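Local coordinates for AT-rich interactive domain-containing protein 4 (Arabidopsis thaliana, PDB 6LQF) that binds a trimethylated histone H3 tail and DNA through the ARID-PHD cassette of this longer ISWI-associated protein, which regulates the floral transition, at residues D32-F36 against E121-H126; C24-L30 against D65-Y70; V146-C151 against Y179-C184. One frame throughout, in Å; residues are numbered along the deposited sequence.

Contact 1 (D32-F36 against E121-H126); sequences DVMQF and EYEYAH. With ZN (zinc ion), chain E.
D32 and H126 meet at a zinc ion: D32 OD2 lies 2.1 Å from the metal and H126 NE2 2.0 Å, with H14 and C16 completing the four-residue site. D32 OD1 stays 3.0 Å from the ion, so the carboxylate binds through one oxygen.

Hydrogen bonds position both ligands from the second shell. Y122 OH donates to D32 OD2 over 2.7 Å, using the anti lone pair of that oxygen, which therefore serves metal and phenol together. R18 is a further partner of the same hydroxyl. The imidazole is fixed at its far nitrogen, where H126 ND1 donates to Y122 O at 2.8 Å. This bond is nearly straight (164°) and runs in the ring plane, which sets the rotation that presents NE2 to zinc.

Apolar contacts centre on the Y122 ring. V33 CG2 makes a CH-pi contact over one face, 3.9 Å from the ring centroid, while H126 CE1 lies over the opposite face near the rim. F36 and Y122 form a T-shaped pair, the edge of Y122 directed at the face of F36, with planes at 87°. With its CG anti to the backbone N (chi1 177°), F36 reaches across to the facing segment and places CE1 3.5 Å from A125 CB.

Helix 26-39 is thus joined to helix 120-124 within the ARID domain, and helix 66-74 adjoins the latter, its Y70 touching E123 and H126.

Contact 2 (C24-L30 against D65-Y70); sequences CSEEEFL and DLFNLY
A water between E26 and D65 is held by three groups: it donates to E26 OE1 and to D65 OD1, each at 2.7 Å, and accepts from F67 N at 3.0 Å. It thereby bridges two carboxylates that would otherwise probably repel each other. E26 OE1 also forms a salt bridge with R96, which is likely to offset part of that charge.

D65 is the N-cap of its helix. Its OD1 accepts from N68 N, met from above the carboxylate plane, while OD2 takes N68 ND2 at 2.7 Å through the syn lone pair, in the plane of the amide. S25 caps the other helix, its OG accepting from E28 N. The two capped ends start helices 26-39 and 66-74 of the ARID/BRIGHT fold, whose segments 26-30 and 66-70 cross nearly at right angles (86°).

Inside this crossing F67 is the main inserted side chain. The CA of E26 sits over the centre of the F67 ring, 3.8 Å from its centroid, a CH-pi contact that E26 CB extends toward CD2. C24 O meets the same ring at its edge, 3.3 Å from F67 CZ.

F29, its CG anti to the backbone N (chi1 173°), meets F67 along its CB-CG-CD2 side and Y70 with CE1 and CZ, making an aromatic cluster. F29 CD2 approaches F67 CD1 at 3.5 Å, the planes inclined at 47°, and F29 CE1 lies over one face of Y70, 3.4 Å from CD2. The hydroxyl of Y70 bonds to D128, and L30 CD2 packs on L66 CB beside the cluster.

Contact 3 (V146-C151 against Y179-C184); sequences VNCGSC and YVCPNC. With ZN (zinc ion), chain F.
V146 overlaps the Y179 ring, with CB over one face near the rim in a CH-pi contact and CG1 3.3 Å from Y179 CB. The first torsion of Y179 (177°) turns its ring away from its own backbone N and along the opposing segment, where N147 O and C148 N meet the ring edge in plane. Its hydroxyl bonds to D160. A serine here would probably leave V146 without the ring face it covers and D160 without its phenol partner, and open a gap where the ring packs on an apolar side chain of the bound peptide.

Next along the chain, G149 N donates to Y179 O over 2.8 Å, almost straight (172°). This bond ties the start of the C148-C151 knuckle to the other segment. Zinc is bound by C148 SG, C181 SG and C184 SG at 2.3 Å each and by C151 SG at 2.4 Å. These two CxxC pairs form the Cys4 site of the PHD finger's cross-brace, interleaved in sequence with C134, C137, H156 and C159 of the other site.

C148 SG is gripped further by three amides. C181 N reaches it from the facing segment at 3.3 Å (170°), while S150 N and C151 N donate from its own knuckle. Such N-H groups would probably stabilise thiolate charge on the metal-bound sulfur. S150 OG lies 3.4 Å from C184 SG, and N147 makes backbone hydrogen bonds to the peptide.

Contacts 1 and 2 are continuous, with centres 11 Å apart and helix 26-39 used by both; their segments alternate along the chain. Y122 of contact 1 joins the aromatic cluster of contact 2, its CE1 lying 3.7 Å from F29 CE1 and 3.7 Å from Y70 OH. The F29 side chain lies about 8 Å from the zinc of contact 1. Contact 3 belongs to the PHD finger and touches neither: nearest atoms are about 17 Å from contact 1 and about 14 Å from contact 2. None reaches the DNA, whose nearest approach is about 15, 10 and 13 Å for contacts 1, 2 and 3; contact 3 touches the bound peptide.

Contact 1 (D32-F36 against E121-H126)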
loop_
_atom_site.group_PDB
_atom_site.type_symbol
_atom_site.label_atom_id
_atom_site.label_comp_id
_atom_site.label_asym_id
_atom_site.label_seq_id
_atom_site.Cartn_x
_atom_site.Cartn_y
_atom_site.Cartn_z
ATOM N N ASP A 32 3.241 13.665 -10.810
ATOM C CA ASP A 32 3.396 12.622 -11.829
ATOM C C ASP A 32 2.068 11.875 -12.056
ATOM O O ASP A 32 1.742 11.513 -13.213
ATOM C CB ASP A 32 4.514 11.628 -11.440
ATOM C CG ASP A 32 4.971 10.834 -12.583
ATOM O OD1 ASP A 32 5.391 11.365 -13.623
ATOM O OD2 ASP A 32 4.903 9.602 -12.443
ATOM N N VAL A 33 1.291 11.659 -11.002
ATOM C CA VAL A 33 -0.034 11.029 -11.181
ATOM C C VAL A 33 -0.944 11.905 -12.038
ATOM O O VAL A 33 -1.621 11.380 -12.955
ATOM C CB VAL A 33 -0.739 10.708 -9.835
ATOM C CG1 VAL A 33 -2.131 10.193 -10.063
ATOM C CG2 VAL A 33 0.050 9.631 -9.075
ATOM N N MET A 34 -0.937 13.239 -11.777
ATOM C CA MET A 34 -1.787 14.134 -12.563
ATOM C C MET A 34 -1.377 14.078 -14.035
ATOM O O MET A 34 -2.248 13.978 -14.913
ATOM C CB MET A 34 -1.702 15.545 -12.005
ATOM C CG MET A 34 -2.248 15.659 -10.627
ATOM S SD MET A 34 -1.828 17.323 -9.973
ATOM C CE MET A 34 -2.751 18.347 -11.046
ATOM N N GLN A 35 -0.069 14.100 -14.301
ATOM C CA GLN A 35 0.387 14.117 -15.699
ATOM C C GLN A 35 -0.009 12.816 -16.402
ATOM O O GLN A 35 -0.458 12.802 -17.558
ATOM C CB GLN A 35 1.890 14.326 -15.770
ATOM C CG GLN A 35 2.407 14.445 -17.201
ATOM C CD GLN A 35 3.879 14.115 -17.314
ATOM O OE1 GLN A 35 4.710 14.659 -16.587
ATOM N NE2 GLN A 35 4.208 13.208 -18.220
ATOM N N PHE A 36 0.098 11.714 -15.673
ATOM C CA PHE A 36 -0.241 10.392 -16.214
ATOM C C PHE A 36 -1.720 10.319 -16.522
ATOM O O PHE A 36 -2.114 9.818 -17.564
ATOM C CB PHE A 36 0.135 9.287 -15.194
ATOM C CG PHE A 36 -0.249 7.920 -15.634
ATOM C CD1 PHE A 36 0.549 7.239 -16.518
ATOM C CD2 PHE A 36 -1.434 7.313 -15.168
ATOM C CE1 PHE A 36 0.178 5.971 -16.979
ATOM C CE2 PHE A 36 -1.784 6.054 -15.611
ATOM C CZ PHE A 36 -0.970 5.389 -16.496
ATOM N N GLU A 121 -4.052 2.009 -13.206
ATOM C CA GLU A 121 -3.285 2.153 -14.436
ATOM C C GLU A 121 -1.901 2.719 -14.171
ATOM O O GLU A 121 -0.915 2.301 -14.754
ATOM C CB GLU A 121 -4.039 3.060 -15.421
ATOM C CG GLU A 121 -5.341 2.401 -15.841
ATOM C CD GLU A 121 -6.166 3.236 -16.811
ATOM O OE1 GLU A 121 -5.857 4.441 -17.028
ATOM O OE2 GLU A 121 -7.116 2.642 -17.371
ATOM N N TYR A 122 -1.860 3.678 -13.251
ATOM C CA TYR A 122 -0.549 4.232 -12.844
ATOM C C TYR A 122 0.377 3.162 -12.306
ATOM O O TYR A 122 1.552 3.107 -12.667
ATOM C CB TYR A 122 -0.751 5.342 -11.818
ATOM C CG TYR A 122 0.530 6.079 -11.432
ATOM C CD1 TYR A 122 1.367 5.587 -10.397
ATOM C CD2 TYR A 122 0.874 7.269 -12.071
ATOM C CE1 TYR A 122 2.515 6.220 -10.066
ATOM C CE2 TYR A 122 2.034 7.955 -11.729
ATOM C CZ TYR A 122 2.839 7.418 -10.744
ATOM O OH TYR A 122 4.000 8.067 -10.406
ATOM N N GLU A 123 -0.165 2.296 -11.452
ATOM C CA GLU A 123 0.660 1.200 -10.885
ATOM C C GLU A 123 1.255 0.339 -12.010
ATOM O O GLU A 123 2.454 0.042 -11.992
ATOM C CB GLU A 123 -0.181 0.319 -9.964
ATOM C CG GLU A 123 0.634 -0.868 -9.374
ATOM C CD GLU A 123 -0.296 -1.988 -8.815
ATOM O OE1 GLU A 123 -1.163 -1.712 -7.953
ATOM O OE2 GLU A 123 -0.164 -3.148 -9.243
ATOM N N TYR A 124 0.409 -0.039 -12.977
ATOM C CA TYR A 124 0.903 -0.881 -14.072
ATOM C C TYR A 124 2.001 -0.163 -14.901
ATOM O O TYR A 124 2.906 -0.793 -15.452
ATOM C CB TYR A 124 -0.235 -1.279 -15.000
ATOM C CG TYR A 124 -1.360 -2.131 -14.401
ATOM C CD1 TYR A 124 -1.186 -2.877 -13.244
ATOM C CD2 TYR A 124 -2.629 -2.115 -14.985
ATOM C CE1 TYR A 124 -2.246 -3.663 -12.727
ATOM C CE2 TYR A 124 -3.672 -2.867 -14.479
ATOM C CZ TYR A 124 -3.490 -3.631 -13.354
ATOM O OH TYR A 124 -4.593 -4.350 -12.907
ATOM N N ALA A 125 1.895 1.163 -15.012
ATOM C CA ALA A 125 2.882 1.903 -15.818
ATOM C C ALA A 125 4.147 2.317 -15.068
ATOM O O ALA A 125 4.994 3.026 -15.625
ATOM C CB ALA A 125 2.244 3.149 -16.411
ATOM N N HIS A 126 4.287 1.900 -13.812
ATOM C CA HIS A 126 5.493 2.233 -13.044
ATOM C C HIS A 126 6.111 0.971 -12.463
ATOM O O HIS A 126 5.597 -0.126 -12.716
ATOM C CB HIS A 126 5.171 3.272 -11.972
ATOM C CG HIS A 126 4.860 4.603 -12.558
ATOM N ND1 HIS A 126 3.624 4.896 -13.104
ATOM C CD2 HIS A 126 5.644 5.688 -12.776
ATOM C CE1 HIS A 126 3.657 6.120 -13.615
ATOM N NE2 HIS A 126 4.870 6.611 -13.442
HETATM ZN ZN ZN E . 5.515 8.446 -14.055
#

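Contact 2 (C24-L30 against D65-Y70)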
loop_
_atom_site.group_PDB
_atom_site.type_symbol
_atom_site.label_atom_id
_atom_site.label_comp_id
_atom_site.label_asym_id
_atom_site.label_seq_id
_atom_site.Cartn_x
_atom_site.Cartn_y
_atom_site.Cartn_z
ATOM N N CYS A 24 10.699 9.185 -3.027
ATOM C CA CYS A 24 9.920 10.174 -3.770
ATOM C C CYS A 24 9.056 11.006 -2.827
ATOM O O CYS A 24 8.389 10.430 -1.947
ATOM C CB CYS A 24 9.054 9.435 -4.779
ATOM S SG CYS A 24 8.132 10.509 -5.921
ATOM N N SER A 25 9.030 12.338 -3.025
ATOM C CA SER A 25 8.197 13.184 -2.191
ATOM C C SER A 25 6.759 13.102 -2.664
ATOM O O SER A 25 6.482 12.695 -3.796
ATOM C CB SER A 25 8.661 14.636 -2.223
ATOM O OG SER A 25 8.384 15.224 -3.494
ATOM N N GLU A 26 5.869 13.460 -1.747
ATOM C CA GLU A 26 4.471 13.492 -2.057
ATOM C C GLU A 26 4.170 14.424 -3.213
ATOM O O GLU A 26 3.387 14.068 -4.093
ATOM C CB GLU A 26 3.642 13.879 -0.824
ATOM C CG GLU A 26 2.171 13.964 -1.187
ATOM C CD GLU A 26 1.251 14.142 -0.003
ATOM O OE1 GLU A 26 0.026 14.360 -0.199
ATOM O OE2 GLU A 26 1.746 14.067 1.131
ATOM N N GLU A 27 4.797 15.588 -3.257
ATOM C CA GLU A 27 4.458 16.522 -4.335
ATOM C C GLU A 27 4.927 15.987 -5.695
ATOM O O GLU A 27 4.175 16.044 -6.698
ATOM C CB GLU A 27 5.037 17.891 -4.042
ATOM C CG GLU A 27 4.977 18.804 -5.240
ATOM C CD GLU A 27 4.699 20.227 -4.836
ATOM O OE1 GLU A 27 4.730 21.074 -5.758
ATOM O OE2 GLU A 27 4.458 20.482 -3.615
ATOM N N GLU A 28 6.147 15.466 -5.767
ATOM C CA GLU A 28 6.627 14.883 -7.004
ATOM C C GLU A 28 5.744 13.715 -7.455
ATOM O O GLU A 28 5.418 13.604 -8.635
ATOM C CB GLU A 28 8.061 14.392 -6.843
ATOM C CG GLU A 28 8.603 13.841 -8.143
ATOM C CD GLU A 28 10.081 13.460 -8.092
ATOM O OE1 GLU A 28 10.794 13.858 -7.140
ATOM O OE2 GLU A 28 10.521 12.774 -9.037
ATOM N N PHE A 29 5.335 12.856 -6.514
ATOM C CA PHE A 29 4.427 11.768 -6.854
ATOM C C PHE A 29 3.100 12.282 -7.419
ATOM O O PHE A 29 2.672 11.823 -8.489
ATOM C CB PHE A 29 4.184 10.896 -5.608
ATOM C CG PHE A 29 3.149 9.876 -5.817
ATOM C CD1 PHE A 29 3.472 8.681 -6.469
ATOM C CD2 PHE A 29 1.853 10.070 -5.366
ATOM C CE1 PHE A 29 2.464 7.700 -6.719
ATOM C CE2 PHE A 29 0.860 9.053 -5.598
ATOM C CZ PHE A 29 1.191 7.899 -6.261
ATOM N N LEU A 30 2.447 13.189 -6.694
ATOM C CA LEU A 30 1.122 13.622 -7.110
ATOM C C LEU A 30 1.165 14.342 -8.457
ATOM O O LEU A 30 0.265 14.161 -9.288
ATOM C CB LEU A 30 0.496 14.529 -6.052
ATOM C CG LEU A 30 0.095 13.790 -4.762
ATOM C CD1 LEU A 30 -0.345 14.809 -3.692
ATOM C CD2 LEU A 30 -1.028 12.733 -5.008
ATOM N N ASP A 65 -6.002 10.887 0.473
ATOM C CA ASP A 65 -4.525 10.834 0.520
ATOM C C ASP A 65 -3.974 9.746 -0.409
ATOM O O ASP A 65 -3.713 8.582 0.012
ATOM C CB ASP A 65 -4.088 10.578 1.978
ATOM C CG ASP A 65 -2.584 10.419 2.156
ATOM O OD1 ASP A 65 -1.797 10.581 1.195
ATOM O OD2 ASP A 65 -2.197 10.147 3.325
ATOM N N LEU A 66 -3.814 10.089 -1.666
ATOM C CA LEU A 66 -3.417 9.099 -2.686
ATOM C C LEU A 66 -2.001 8.612 -2.511
ATOM O O LEU A 66 -1.683 7.458 -2.862
ATOM C CB LEU A 66 -3.551 9.694 -4.103
ATOM C CG LEU A 66 -4.937 9.953 -4.580
ATOM C CD1 LEU A 66 -4.842 10.803 -5.843
ATOM C CD2 LEU A 66 -5.569 8.616 -4.941
ATOM N N PHE A 67 -1.114 9.470 -1.970
ATOM C CA PHE A 67 0.280 9.055 -1.796
ATOM C C PHE A 67 0.434 7.893 -0.831
ATOM O O PHE A 67 1.115 6.882 -1.139
ATOM C CB PHE A 67 1.058 10.270 -1.291
ATOM C CG PHE A 67 2.535 10.059 -1.163
ATOM C CD1 PHE A 67 3.299 9.549 -2.206
ATOM C CD2 PHE A 67 3.167 10.415 0.010
ATOM C CE1 PHE A 67 4.693 9.417 -2.071
ATOM C CE2 PHE A 67 4.562 10.267 0.125
ATOM C CZ PHE A 67 5.292 9.811 -0.928
ATOM N N ASN A 68 -0.222 7.994 0.326
ATOM C CA ASN A 68 -0.061 6.899 1.282
ATOM C C ASN A 68 -0.886 5.700 0.863
ATOM O O ASN A 68 -0.449 4.570 1.104
ATOM C CB ASN A 68 -0.407 7.358 2.680
ATOM C CG ASN A 68 0.716 8.220 3.252
ATOM O OD1 ASN A 68 1.867 7.729 3.326
ATOM N ND2 ASN A 68 0.445 9.472 3.568
ATOM N N LEU A 69 -2.037 5.907 0.181
ATOM C CA LEU A 69 -2.812 4.775 -0.326
ATOM C C LEU A 69 -1.922 3.974 -1.296
ATOM O O LEU A 69 -1.824 2.712 -1.222
ATOM C CB LEU A 69 -4.083 5.312 -1.048
ATOM C CG LEU A 69 -4.871 4.297 -1.895
ATOM C CD1 LEU A 69 -5.300 3.164 -0.972
ATOM C CD2 LEU A 69 -6.133 4.971 -2.513
ATOM N N TYR A 70 -1.260 4.679 -2.207
ATOM C CA TYR A 70 -0.395 4.027 -3.202
ATOM C C TYR A 70 0.762 3.304 -2.539
ATOM O O TYR A 70 0.984 2.136 -2.830
ATOM C CB TYR A 70 0.145 5.058 -4.179
ATOM C CG TYR A 70 0.950 4.433 -5.303
ATOM C CD1 TYR A 70 0.301 3.745 -6.348
ATOM C CD2 TYR A 70 2.338 4.601 -5.365
ATOM C CE1 TYR A 70 1.025 3.227 -7.389
ATOM C CE2 TYR A 70 3.087 4.068 -6.428
ATOM C CZ TYR A 70 2.406 3.424 -7.449
ATOM O OH TYR A 70 3.135 2.904 -8.513
HETATM O O HOH W 1 -1.521 12.244 -0.955
#

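Contact 3 (V146-C151 against Y179-C184)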
loop_
_atom_site.group_PDB
_atom_site.type_symbol
_atom_site.label_atom_id
_atom_site.label_comp_id
_atom_site.label_asym_id
_atom_site.label_seq_id
_atom_site.Cartn_x
_atom_site.Cartn_y
_atom_site.Cartn_z
ATOM N N VAL A 146 4.569 -12.019 6.684
ATOM C CA VAL A 146 4.713 -10.949 7.656
ATOM C C VAL A 146 6.010 -10.164 7.381
ATOM O O VAL A 146 7.017 -10.724 6.922
ATOM C CB VAL A 146 4.678 -11.467 9.111
ATOM C CG1 VAL A 146 4.724 -10.317 10.042
ATOM C CG2 VAL A 146 3.417 -12.183 9.404
ATOM N N ASN A 147 5.972 -8.846 7.645
ATOM C CA ASN A 147 7.122 -7.983 7.421
ATOM C C ASN A 147 7.870 -7.838 8.765
ATOM O O ASN A 147 7.248 -7.540 9.808
ATOM C CB ASN A 147 6.692 -6.623 6.899
ATOM C CG ASN A 147 7.887 -5.726 6.572
ATOM O OD1 ASN A 147 8.141 -4.734 7.266
ATOM N ND2 ASN A 147 8.607 -6.055 5.550
ATOM N N CYS A 148 9.175 -8.058 8.744
ATOM C CA CYS A 148 9.936 -7.879 9.969
ATOM C C CYS A 148 10.000 -6.438 10.394
ATOM O O CYS A 148 10.486 -5.609 9.647
ATOM C CB CYS A 148 11.323 -8.435 9.748
ATOM S SG CYS A 148 12.412 -8.255 11.242
ATOM N N GLY A 149 9.619 -6.185 11.644
ATOM C CA GLY A 149 9.654 -4.822 12.181
ATOM C C GLY A 149 11.088 -4.316 12.389
ATOM O O GLY A 149 11.303 -3.107 12.536
ATOM N N SER A 150 12.073 -5.193 12.406
ATOM C CA SER A 150 13.439 -4.773 12.671
ATOM C C SER A 150 14.217 -4.475 11.373
ATOM O O SER A 150 14.805 -3.399 11.213
ATOM C CB SER A 150 14.110 -5.883 13.470
ATOM O OG SER A 150 15.492 -5.664 13.593
ATOM N N CYS A 151 14.226 -5.411 10.432
ATOM C CA CYS A 151 15.022 -5.245 9.221
ATOM C C CYS A 151 14.195 -4.829 8.004
ATOM O O CYS A 151 14.787 -4.480 6.991
ATOM C CB CYS A 151 15.788 -6.536 8.877
ATOM S SG CYS A 151 14.788 -7.973 8.390
ATOM N N TYR A 179 6.160 -8.308 14.802
ATOM C CA TYR A 179 6.889 -9.447 14.281
ATOM C C TYR A 179 8.376 -9.102 14.111
ATOM O O TYR A 179 8.703 -8.121 13.473
ATOM C CB TYR A 179 6.300 -9.915 12.943
ATOM C CG TYR A 179 7.101 -11.061 12.372
ATOM C CD1 TYR A 179 7.021 -12.318 12.941
ATOM C CD2 TYR A 179 7.954 -10.883 11.279
ATOM C CE1 TYR A 179 7.789 -13.373 12.444
ATOM C CE2 TYR A 179 8.728 -11.928 10.772
ATOM C CZ TYR A 179 8.649 -13.162 11.384
ATOM O OH TYR A 179 9.387 -14.252 10.932
ATOM N N VAL A 180 9.258 -9.945 14.653
ATOM C CA VAL A 180 10.692 -9.803 14.443
ATOM C C VAL A 180 11.175 -11.122 13.902
ATOM O O VAL A 180 10.918 -12.156 14.523
ATOM C CB VAL A 180 11.420 -9.428 15.747
ATOM C CG1 VAL A 180 12.920 -9.437 15.576
ATOM C CG2 VAL A 180 10.936 -8.052 16.222
ATOM N N CYS A 181 11.852 -11.096 12.768
ATOM C CA CYS A 181 12.227 -12.342 12.067
ATOM C C CYS A 181 13.329 -13.132 12.789
ATOM O O CYS A 181 13.958 -12.588 13.720
ATOM C CB CYS A 181 12.678 -11.985 10.619
ATOM S SG CYS A 181 14.418 -11.409 10.442
ATOM N N PRO A 182 13.534 -14.400 12.406
ATOM C CA PRO A 182 14.521 -15.220 13.127
ATOM C C PRO A 182 15.934 -14.664 12.980
ATOM O O PRO A 182 16.749 -14.848 13.888
ATOM C CB PRO A 182 14.393 -16.592 12.442
ATOM C CG PRO A 182 13.014 -16.635 11.881
ATOM C CD PRO A 182 12.745 -15.188 11.438
ATOM N N ASN A 183 16.271 -14.072 11.841
ATOM C CA ASN A 183 17.619 -13.519 11.666
ATOM C C ASN A 183 17.904 -12.301 12.549
ATOM O O ASN A 183 19.041 -12.117 12.983
ATOM C CB ASN A 183 17.854 -13.194 10.187
ATOM C CG ASN A 183 17.844 -14.445 9.335
ATOM O OD1 ASN A 183 17.886 -15.560 9.877
ATOM N ND2 ASN A 183 17.825 -14.286 8.026
ATOM N N CYS A 184 16.889 -11.481 12.833
ATOM C CA CYS A 184 17.042 -10.284 13.666
ATOM C C CYS A 184 16.990 -10.551 15.162
ATOM O O CYS A 184 17.574 -9.825 15.968
ATOM C CB CYS A 184 15.945 -9.275 13.342
ATOM S SG CYS A 184 16.182 -8.411 11.799
HETATM ZN ZN ZN F . 14.455 -9.097 10.458
#